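Local coordinates for bazooka, isoform C,LD29223p (Drosophila melanogaster, PDB 5OAK), which docks the C-terminal PDZ-binding motif of the cell polarity protein Par6 through its first PDZ domain, the part of this engineered fusion described here, at residues 9-14 with 84-89; 33-38 with 47-52; 56-61 with 73-78. One frame throughout, in Å; residues are numbered along the deposited sequence. Where two conformers were deposited one is given.

How the interactions relate
All three contacts lie in the PDZ part of the fusion and reach one curled antiparallel sheet. Interaction 1 is the most buried: it pairs strands 7-12 and 83-89 by a backbone ladder with aliphatic side chains beneath. Interaction 2, partly buried, sets a loop against strand 33-38 and mixes valine-leucine contacts with one backbone bond and an arginine-to-carbonyl bond at the surface; its Leu49 enters the core next to Leu9 and Ile11. Interaction 3 lays helix 68-78 against the end of strand 54-58 through side chains. It joins interaction 1 where Asn59 OD1 accepts the N-H of Arg85. Interactions 2 and 3 lie on opposite sides of the domain centre and touch through Leu33 and Leu75.

Interaction 1. Residues 9-14 with 84-89; sequences LLIINE and LRVRVL
Leu9 and Val88 meet on the buried face of this strand pair, one leucine methyl pressed against a valine fork. CD1 of Leu9 lies 3.8 Å from CG2 of Val88 and 4.1 Å from CG1 of the same valine, and the two side chains cross at about a right angle. Leu9 gets there because its CG stands anti to the carbonyl carbon (chi1 -53°), with CD1 then running on from CA in an extended line. On the same face Ile11 spreads over two residues of the partner strand: its CB is 4.3 Å from CB of Leu84, while CD1, at the end of the straight CG1 branch, reaches to 4.2 Å from CG2 of Val86. Ile11 and Val86 approach each other obliquely.

The other face carries Leu10 and Arg85. With CG of Leu10 anti to the backbone N (chi1 176°), its CD1 leans across the strand and touches the aliphatic part of the arginine, 4.1 Å from CG of Arg85, before that chain bends at chi3.

Two reciprocal pairs of backbone bonds fix the register. Leu9 and Val86 each donate their N-H to the other's carbonyl, as do Ile11 and Leu84; Leu9 N to Val86 O measures 2.8 Å. Leu10 and Arg85 form the non-hydrogen-bonded pair between them, where a CA-H...O contact brings Arg85 CA to 3.4 Å from Leu9 O. Below the ladder, Leu49 packs on Leu9 and Ile11, Leu19 on Leu84, and Ile55 on Val86 and Val88, so the aliphatic face is a wall of the hydrophobic core. Strand 83-89 also pairs with strand 54-58 along its other edge. This antiparallel pairing of the first strand with the last, bringing the two ends of the domain together, is characteristic of the PDZ fold.

Interaction 2. Residues 33-38 with 47-52; sequences LLVQHV and GRLRRD
The Arg51 guanidinium is placed against Gln36 at its edge: the main-chain O of Gln36 lies in the guanidinium plane, while Asp52 OD1 stands over one face, offset toward the rim. NH1 of Arg51 gives a 2.8 Å hydrogen bond to that Gln36 O, arriving in the carbonyl plane on a lone pair, with a C=O...N angle of 125°. The Gln36 side-chain amide crosses the guanidinium obliquely, their planes 60° apart, and the two groups pass without bonding. Arg51 spans this distance on an extended chain whose CG is anti to the backbone N (chi1 177°); its methylenes run beside the same carbonyl, CG of Arg51 only 3.4 Å from Gln36 O. The in-plane bond fixes how the guanidinium is turned, and Asp52 OD1 probably adds a weak electrostatic attraction from the face.

The backbones join next door, where Asp52 N donates to Val35 O over 2.8 Å. Val35 and Val38 both turn toward the loop. CG1 of Val35 rests against the main chain, 3.5 Å from Arg50 O, and its other methyl turns to the end of Leu49, CG2 of Val35 being 4.3 Å from CD2 of the leucine. Val38 covers the preceding peptide group, its CG2 3.6 Å from Leu49 O. At the far end, CD1 of Leu34 rests against Asp52 O.

The loop follows helix 43-46, which ends in a Schellman motif with Arg48 at positive phi, and it puts Leu49 into the core. There Leu49 meets Ala44 of that helix, Leu21 of strand 21-25, and Leu9 and Ile11 of strand 7-12. On its other side strand 33-38 pairs with strand 21-25, with a classic beta bulge at Gln36 and His37 facing Thr22; beyond Asp52 the chain turns back as strand 54-58 to pair with strand 33-38.

Interaction 3. Residues 56-61 with 73-78; sequences LEINGI and EQLRRA
Ile58 to Ile61 form a type I' turn closed by reciprocal backbone bonds, Ile58 N to Ile61 O and Ile61 N to Ile58 O, both 3.0 Å, and Ile58, Asn59 and Ile61 of the turn face helix 68-78. CG1 of Ile58 stands anti to the carbonyl carbon (chi1 -59°), sending CD1 obliquely onto CD2 of Leu75; the two methyls are modelled unusually close, and their exact spacing is doubtful. The other branch, CG2 of Ile58, sits 3.7 Å from CB of Ala78. In the PDZ fold this is the long helix that borders the peptide groove, and on its groove side Leu75 packs on Leu115 of a second subunit, from the Par6 tail fused to that copy. Asn59 lays its amide beside the last turn, ND2 3.8 Å from CB of Ala78, while its OD1 accepts the backbone N-H of Arg85 and so ties the turn to strand 83-89. Nearer the surface, Ile61 crosses Gln74 at about a right angle: CG2 of Ile61 lies 4.1 Å from CG of Gln74, at the bend of the glutamine chain.

Interaction 1. Residues 9-14 with 84-89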
loop_
_atom_site.group_PDB
_atom_site.type_symbol
_atom_site.label_atom_id
_atom_site.label_comp_id
_atom_site.label_asym_id
_atom_site.label_seq_id
_atom_site.Cartn_x
_atom_site.Cartn_y
_atom_site.Cartn_z
ATOM N N LEU A 9 -10.263 0.426 -0.137
ATOM C CA LEU A 9 -10.059 1.488 0.841
ATOM C C LEU A 9 -9.666 2.771 0.127
ATOM O O LEU A 9 -9.128 2.752 -0.985
ATOM C CB LEU A 9 -8.943 1.125 1.828
ATOM C CG LEU A 9 -9.129 -0.230 2.513
ATOM C CD1 LEU A 9 -7.976 -0.501 3.510
ATOM C CD2 LEU A 9 -10.499 -0.340 3.188
ATOM N N LEU A 10 -9.891 3.888 0.809
ATOM C CA LEU A 10 -9.517 5.190 0.261
ATOM C C LEU A 10 -8.625 5.876 1.272
ATOM O O LEU A 10 -9.024 6.031 2.446
ATOM C CB LEU A 10 -10.756 6.031 0.008
ATOM C CG LEU A 10 -10.504 7.447 -0.471
ATOM C CD1 LEU A 10 -9.845 7.476 -1.843
ATOM C CD2 LEU A 10 -11.791 8.218 -0.502
ATOM N N ILE A 11 -7.424 6.247 0.851
ATOM C CA ILE A 11 -6.516 7.022 1.706
ATOM C C ILE A 11 -6.333 8.382 1.065
ATOM O O ILE A 11 -5.920 8.461 -0.102
ATOM C CB ILE A 11 -5.123 6.335 1.847
ATOM C CG1 ILE A 11 -5.280 4.970 2.458
ATOM C CG2 ILE A 11 -4.183 7.144 2.733
ATOM C CD1 ILE A 11 -3.929 4.257 2.438
ATOM N N ILE A 12 -6.566 9.461 1.799
ATOM C CA ILE A 12 -6.342 10.789 1.238
ATOM C C ILE A 12 -4.822 11.069 1.261
ATOM O O ILE A 12 -4.158 10.820 2.272
ATOM C CB ILE A 12 -7.110 11.851 2.043
ATOM C CG1 ILE A 12 -8.609 11.479 2.090
ATOM C CG2 ILE A 12 -6.911 13.264 1.468
ATOM C CD1 ILE A 12 -9.243 11.205 0.740
ATOM N N ASN A 13 -4.272 11.572 0.162
ATOM C CA ASN A 13 -2.835 11.804 0.085
ATOM C C ASN A 13 -2.531 13.233 0.507
ATOM O O ASN A 13 -3.253 14.128 0.173
ATOM C CB ASN A 13 -2.341 11.540 -1.339
ATOM C CG ASN A 13 -0.832 11.536 -1.439
ATOM O OD1 ASN A 13 -0.136 11.347 -0.448
ATOM N ND2 ASN A 13 -0.323 11.735 -2.639
ATOM N N GLU A 14 -1.576 13.401 1.360
ATOM C CA GLU A 14 -1.100 14.730 1.778
ATOM C C GLU A 14 0.267 14.886 1.151
ATOM O O GLU A 14 1.205 14.161 1.513
ATOM C CB GLU A 14 -1.032 14.795 3.289
ATOM C CG GLU A 14 -0.524 16.144 3.768
ATOM C CD GLU A 14 -0.457 16.218 5.287
ATOM O OE1 GLU A 14 -1.197 15.469 5.985
ATOM O OE2 GLU A 14 0.377 17.006 5.769
ATOM N N LEU A 84 -5.308 7.674 -2.758
ATOM C CA LEU A 84 -4.941 6.304 -3.093
ATOM C C LEU A 84 -6.141 5.411 -2.878
ATOM O O LEU A 84 -6.668 5.335 -1.755
ATOM C CB LEU A 84 -3.805 5.797 -2.203
ATOM C CG LEU A 84 -2.550 6.654 -2.046
ATOM C CD1 LEU A 84 -1.555 5.934 -1.152
ATOM C CD2 LEU A 84 -1.939 6.922 -3.378
ATOM N N ARG A 85 -6.531 4.707 -3.908
ATOM C CA ARG A 85 -7.572 3.687 -3.827
ATOM C C ARG A 85 -6.847 2.356 -3.698
ATOM O O ARG A 85 -6.161 1.934 -4.628
ATOM C CB ARG A 85 -8.473 3.739 -5.062
ATOM C CG ARG A 85 -9.229 5.071 -5.118
ATOM C CD ARG A 85 -9.851 5.384 -6.460
ATOM N NE ARG A 85 -8.909 5.342 -7.579
ATOM C CZ ARG A 85 -8.018 6.291 -7.875
ATOM N NH1 ARG A 85 -7.882 7.396 -7.105
ATOM N NH2 ARG A 85 -7.239 6.113 -8.937
ATOM N N VAL A 86 -6.965 1.714 -2.546
ATOM C CA VAL A 86 -6.107 0.569 -2.226
ATOM C C VAL A 86 -6.957 -0.643 -1.984
ATOM O O VAL A 86 -7.847 -0.615 -1.121
ATOM C CB VAL A 86 -5.292 0.919 -0.949
ATOM C CG1 VAL A 86 -4.316 -0.183 -0.589
ATOM C CG2 VAL A 86 -4.539 2.238 -1.158
ATOM N N ARG A 87 -6.740 -1.709 -2.735
ATOM C CA ARG A 87 -7.546 -2.908 -2.527
ATOM C C ARG A 87 -6.784 -3.877 -1.649
ATOM O O ARG A 87 -5.607 -4.174 -1.950
ATOM C CB ARG A 87 -7.887 -3.577 -3.878
ATOM C CG ARG A 87 -8.801 -4.763 -3.675
ATOM C CD ARG A 87 -9.442 -5.197 -5.034
ATOM N NE ARG A 87 -8.442 -5.568 -6.024
ATOM C CZ ARG A 87 -7.888 -6.774 -6.173
ATOM N NH1 ARG A 87 -8.229 -7.774 -5.353
ATOM N NH2 ARG A 87 -6.948 -6.963 -7.144
ATOM N N VAL A 88 -7.403 -4.318 -0.541
ATOM C CA VAL A 88 -6.698 -5.179 0.399
ATOM C C VAL A 88 -7.455 -6.498 0.682
ATOM O O VAL A 88 -8.677 -6.540 0.614
ATOM C CB VAL A 88 -6.413 -4.466 1.775
ATOM C CG1 VAL A 88 -5.632 -3.175 1.560
ATOM C CG2 VAL A 88 -7.699 -4.187 2.541
ATOM N N LEU A 89 -6.697 -7.534 1.038
ATOM C CA LEU A 89 -7.250 -8.690 1.744
ATOM C C LEU A 89 -6.893 -8.552 3.199
ATOM O O LEU A 89 -5.711 -8.351 3.521
ATOM C CB LEU A 89 -6.656 -9.994 1.210
ATOM C CG LEU A 89 -7.173 -10.512 -0.099
ATOM C CD1 LEU A 89 -6.443 -11.820 -0.493
ATOM C CD2 LEU A 89 -8.698 -10.734 0.000
#

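Interaction 2. Residues 33-38 with 47-52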
loop_
_atom_site.group_PDB
_atom_site.type_symbol
_atom_site.label_atom_id
_atom_site.label_comp_id
_atom_site.label_asym_id
_atom_site.label_seq_id
_atom_site.Cartn_x
_atom_site.Cartn_y
_atom_site.Cartn_z
ATOM N N LEU A 33 1.781 -6.172 -1.204
ATOM C CA LEU A 33 2.498 -5.572 -0.091
ATOM C C LEU A 33 1.794 -5.965 1.186
ATOM O O LEU A 33 0.574 -5.806 1.301
ATOM C CB LEU A 33 2.522 -4.041 -0.218
ATOM C CG LEU A 33 3.375 -3.505 -1.412
ATOM C CD1 LEU A 33 3.035 -1.977 -1.651
ATOM C CD2 LEU A 33 4.864 -3.743 -1.194
ATOM N N LEU A 34 2.550 -6.429 2.168
ATOM C CA LEU A 34 2.002 -6.767 3.485
ATOM C C LEU A 34 2.145 -5.569 4.418
ATOM O O LEU A 34 3.220 -5.030 4.587
ATOM C CB LEU A 34 2.748 -7.991 4.040
ATOM C CG LEU A 34 2.285 -8.618 5.333
ATOM C CD1 LEU A 34 0.861 -9.091 5.227
ATOM C CD2 LEU A 34 3.234 -9.790 5.605
ATOM N N VAL A 35 1.050 -5.125 5.018
ATOM C CA VAL A 35 1.137 -3.983 5.932
ATOM C C VAL A 35 1.708 -4.432 7.282
ATOM O O VAL A 35 1.157 -5.331 7.926
ATOM C CB VAL A 35 -0.262 -3.340 6.091
ATOM C CG1 VAL A 35 -0.213 -2.164 7.135
ATOM C CG2 VAL A 35 -0.751 -2.831 4.715
ATOM N N GLN A 36 2.822 -3.829 7.703
ATOM C CA GLN A 36 3.396 -4.200 8.990
ATOM C C GLN A 36 2.945 -3.263 10.100
ATOM O O GLN A 36 2.755 -3.679 11.238
ATOM C CB GLN A 36 4.921 -4.187 8.908
ATOM C CG GLN A 36 5.508 -5.224 7.971
ATOM C CD GLN A 36 5.241 -6.640 8.442
ATOM O OE1 GLN A 36 4.333 -7.308 7.953
ATOM N NE2 GLN A 36 6.038 -7.104 9.397
ATOM N N HIS A 37 2.722 -2.011 9.795
ATOM C CA HIS A 37 2.376 -1.069 10.840
ATOM C C HIS A 37 1.607 0.074 10.248
ATOM O O HIS A 37 1.867 0.456 9.098
ATOM C CB HIS A 37 3.624 -0.539 11.523
ATOM C CG HIS A 37 3.329 0.222 12.759
ATOM N ND1 HIS A 37 3.461 1.595 12.839
ATOM C CD2 HIS A 37 2.843 -0.184 13.956
ATOM C CE1 HIS A 37 3.122 1.999 14.052
ATOM N NE2 HIS A 37 2.740 0.944 14.747
ATOM N N VAL A 38 0.643 0.574 11.028
ATOM C CA VAL A 38 -0.135 1.744 10.646
ATOM C C VAL A 38 -0.048 2.707 11.836
ATOM O O VAL A 38 -0.366 2.334 12.993
ATOM C CB VAL A 38 -1.600 1.383 10.348
ATOM C CG1 VAL A 38 -2.370 2.628 9.966
ATOM C CG2 VAL A 38 -1.668 0.345 9.194
ATOM N N GLY A 47 -8.094 5.735 6.702
ATOM C CA GLY A 47 -8.614 4.995 5.562
ATOM C C GLY A 47 -8.858 3.524 5.836
ATOM O O GLY A 47 -9.266 2.792 4.921
ATOM N N ARG A 48 -8.656 3.110 7.083
ATOM C CA ARG A 48 -8.978 1.762 7.585
ATOM C C ARG A 48 -7.976 0.691 7.180
ATOM O O ARG A 48 -8.283 -0.486 7.213
ATOM C CB ARG A 48 -10.405 1.327 7.191
ATOM C CG ARG A 48 -11.460 2.387 7.549
ATOM C CD ARG A 48 -12.894 1.785 7.487
ATOM N NE ARG A 48 -12.925 0.395 7.975
ATOM C CZ ARG A 48 -13.250 0.017 9.207
ATOM N NH1 ARG A 48 -13.215 -1.269 9.514
ATOM N NH2 ARG A 48 -13.620 0.911 10.123
ATOM N N LEU A 49 -6.762 1.101 6.844
ATOM C CA LEU A 49 -5.657 0.158 6.682
ATOM C C LEU A 49 -5.287 -0.423 8.050
ATOM O O LEU A 49 -5.273 0.300 9.070
ATOM C CB LEU A 49 -4.434 0.858 6.076
ATOM C CG LEU A 49 -4.344 0.918 4.570
ATOM C CD1 LEU A 49 -3.097 1.685 4.230
ATOM C CD2 LEU A 49 -4.227 -0.451 3.889
ATOM N N ARG A 50 -4.963 -1.706 8.086
ATOM C CA ARG A 50 -4.588 -2.408 9.318
ATOM C C ARG A 50 -3.388 -3.309 9.116
ATOM O O ARG A 50 -3.151 -3.806 8.008
ATOM C CB ARG A 50 -5.748 -3.236 9.825
ATOM C CG ARG A 50 -6.905 -2.360 10.231
ATOM C CD ARG A 50 -7.797 -3.033 11.181
ATOM N NE ARG A 50 -8.640 -3.978 10.485
ATOM C CZ ARG A 50 -9.804 -3.677 9.920
ATOM N NH1 ARG A 50 -10.265 -2.428 9.946
ATOM N NH2 ARG A 50 -10.507 -4.641 9.337
ATOM N N ARG A 51 -2.636 -3.518 10.197
ATOM C CA ARG A 51 -1.566 -4.501 10.207
ATOM C C ARG A 51 -2.065 -5.849 9.643
ATOM O O ARG A 51 -3.195 -6.280 9.932
ATOM C CB ARG A 51 -1.018 -4.667 11.621
ATOM C CG ARG A 51 0.062 -5.739 11.717
ATOM C CD ARG A 51 0.715 -5.791 13.097
ATOM N NE ARG A 51 1.519 -7.008 13.260
ATOM C CZ ARG A 51 2.772 -7.195 12.816
ATOM N NH1 ARG A 51 3.428 -6.234 12.147
ATOM N NH2 ARG A 51 3.378 -8.360 13.058
ATOM N N ASP A 52 -1.208 -6.493 8.851
ATOM C CA ASP A 52 -1.486 -7.776 8.178
ATOM C C ASP A 52 -2.473 -7.688 6.984
ATOM O O ASP A 52 -2.731 -8.711 6.346
ATOM C CB ASP A 52 -1.958 -8.846 9.190
ATOM C CG ASP A 52 -0.874 -9.226 10.190
ATOM O OD1 ASP A 52 0.307 -9.304 9.797
ATOM O OD2 ASP A 52 -1.213 -9.435 11.381
#

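Interaction 3. Residues 56-61 with 73-78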
loop_
_atom_site.group_PDB
_atom_site.type_symbol
_atom_site.label_atom_id
_atom_site.label_comp_id
_atom_site.label_asym_id
_atom_site.label_seq_id
_atom_site.Cartn_x
_atom_site.Cartn_y
_atom_site.Cartn_z
ATOM N N LEU A 56 -3.237 -5.443 -2.718
ATOM C CA LEU A 56 -3.199 -6.117 -4.010
ATOM C C LEU A 56 -3.192 -5.163 -5.198
ATOM O O LEU A 56 -2.799 -5.542 -6.295
ATOM C CB LEU A 56 -4.391 -7.060 -4.135
ATOM C CG LEU A 56 -4.486 -8.152 -3.074
ATOM C CD1 LEU A 56 -5.660 -9.065 -3.380
ATOM C CD2 LEU A 56 -3.190 -8.940 -3.017
ATOM N N GLU A 57 -3.644 -3.939 -4.983
ATOM C CA GLU A 57 -3.880 -3.037 -6.113
ATOM C C GLU A 57 -3.858 -1.611 -5.616
ATOM O O GLU A 57 -4.384 -1.331 -4.508
ATOM C CB GLU A 57 -5.238 -3.376 -6.777
ATOM C CG GLU A 57 -5.615 -2.582 -8.005
ATOM C CD GLU A 57 -6.922 -3.087 -8.625
ATOM O OE1 GLU A 57 -7.542 -2.386 -9.453
ATOM O OE2 GLU A 57 -7.333 -4.211 -8.279
ATOM N N ILE A 58 -3.266 -0.708 -6.403
ATOM C CA ILE A 58 -3.226 0.706 -6.019
ATOM C C ILE A 58 -3.643 1.528 -7.210
ATOM O O ILE A 58 -3.028 1.422 -8.264
ATOM C CB ILE A 58 -1.820 1.154 -5.535
ATOM C CG1 ILE A 58 -1.407 0.291 -4.335
ATOM C CG2 ILE A 58 -1.865 2.675 -5.128
ATOM C CD1 ILE A 58 -0.008 0.553 -3.893
ATOM N N ASN A 59 -4.709 2.318 -7.051
ATOM C CA ASN A 59 -5.216 3.183 -8.126
ATOM C C ASN A 59 -5.387 2.393 -9.420
ATOM O O ASN A 59 -5.005 2.828 -10.522
ATOM C CB ASN A 59 -4.322 4.414 -8.330
ATOM C CG ASN A 59 -4.473 5.388 -7.202
ATOM O OD1 ASN A 59 -5.270 5.155 -6.329
ATOM N ND2 ASN A 59 -3.731 6.474 -7.203
ATOM N N GLY A 60 -5.946 1.196 -9.271
ATOM C CA GLY A 60 -6.285 0.357 -10.412
ATOM C C GLY A 60 -5.167 -0.475 -11.009
ATOM O O GLY A 60 -5.416 -1.269 -11.925
ATOM N N ILE A 61 -3.962 -0.346 -10.461
ATOM C CA ILE A 61 -2.783 -1.064 -10.968
ATOM C C ILE A 61 -2.602 -2.291 -10.056
ATOM O O ILE A 61 -2.278 -2.166 -8.858
ATOM C CB ILE A 61 -1.517 -0.217 -10.993
ATOM C CG1 ILE A 61 -1.730 1.053 -11.831
ATOM C CG2 ILE A 61 -0.324 -1.055 -11.502
ATOM C CD1 ILE A 61 -2.241 0.777 -13.214
ATOM N N GLU A 73 7.893 1.791 -8.253
ATOM C CA GLU A 73 7.583 2.826 -9.240
ATOM C C GLU A 73 6.103 3.150 -9.257
ATOM O O GLU A 73 5.723 4.310 -9.379
ATOM C CB GLU A 73 8.028 2.414 -10.646
ATOM C CG GLU A 73 7.761 3.493 -11.722
ATOM C CD GLU A 73 8.254 4.903 -11.349
ATOM O OE1 GLU A 73 9.355 5.035 -10.771
ATOM O OE2 GLU A 73 7.539 5.890 -11.645
ATOM N N GLN A 74 5.236 2.149 -9.178
ATOM C CA GLN A 74 3.829 2.469 -9.185
ATOM C C GLN A 74 3.413 3.181 -7.890
ATOM O O GLN A 74 2.536 4.027 -7.930
ATOM C CB GLN A 74 3.034 1.191 -9.465
ATOM C CG GLN A 74 3.361 0.677 -10.879
ATOM C CD GLN A 74 3.190 1.777 -11.967
ATOM O OE1 GLN A 74 4.075 2.017 -12.781
ATOM N NE2 GLN A 74 2.066 2.434 -11.951
ATOM N N LEU A 75 4.061 2.873 -6.755
ATOM C CA LEU A 75 3.792 3.649 -5.541
ATOM C C LEU A 75 4.170 5.110 -5.739
ATOM O O LEU A 75 3.448 6.004 -5.315
ATOM C CB LEU A 75 4.585 3.140 -4.363
ATOM C CG LEU A 75 4.017 1.862 -3.839
ATOM C CD1 LEU A 75 5.038 1.190 -2.900
ATOM C CD2 LEU A 75 2.747 2.166 -3.098
ATOM N N ARG A 76 5.341 5.338 -6.317
ATOM C CA ARG A 76 5.780 6.720 -6.526
ATOM C C ARG A 76 4.797 7.449 -7.423
ATOM O O ARG A 76 4.444 8.606 -7.176
ATOM C CB ARG A 76 7.188 6.762 -7.144
ATOM C CG ARG A 76 8.285 6.379 -6.159
ATOM C CD ARG A 76 9.714 6.554 -6.728
ATOM N NE ARG A 76 10.670 5.770 -5.954
ATOM C CZ ARG A 76 11.160 4.591 -6.351
ATOM N NH1 ARG A 76 10.823 4.071 -7.541
ATOM N NH2 ARG A 76 12.009 3.934 -5.566
ATOM N N ARG A 77 4.342 6.791 -8.470
ATOM C CA ARG A 77 3.347 7.389 -9.343
ATOM C C ARG A 77 2.030 7.704 -8.628
ATOM O O ARG A 77 1.482 8.812 -8.754
ATOM C CB ARG A 77 3.078 6.484 -10.543
ATOM C CG ARG A 77 4.106 6.579 -11.590
ATOM C CD ARG A 77 3.489 6.009 -12.888
ATOM N NE ARG A 77 4.339 6.272 -14.037
ATOM C CZ ARG A 77 4.876 5.332 -14.798
ATOM N NH1 ARG A 77 4.619 4.065 -14.548
ATOM N NH2 ARG A 77 5.653 5.665 -15.824
ATOM N N ALA A 78 1.538 6.755 -7.846
ATOM C CA ALA A 78 0.291 6.941 -7.138
ATOM C C ALA A 78 0.405 8.090 -6.153
ATOM O O ALA A 78 -0.598 8.790 -5.890
ATOM C CB ALA A 78 -0.091 5.652 -6.389
#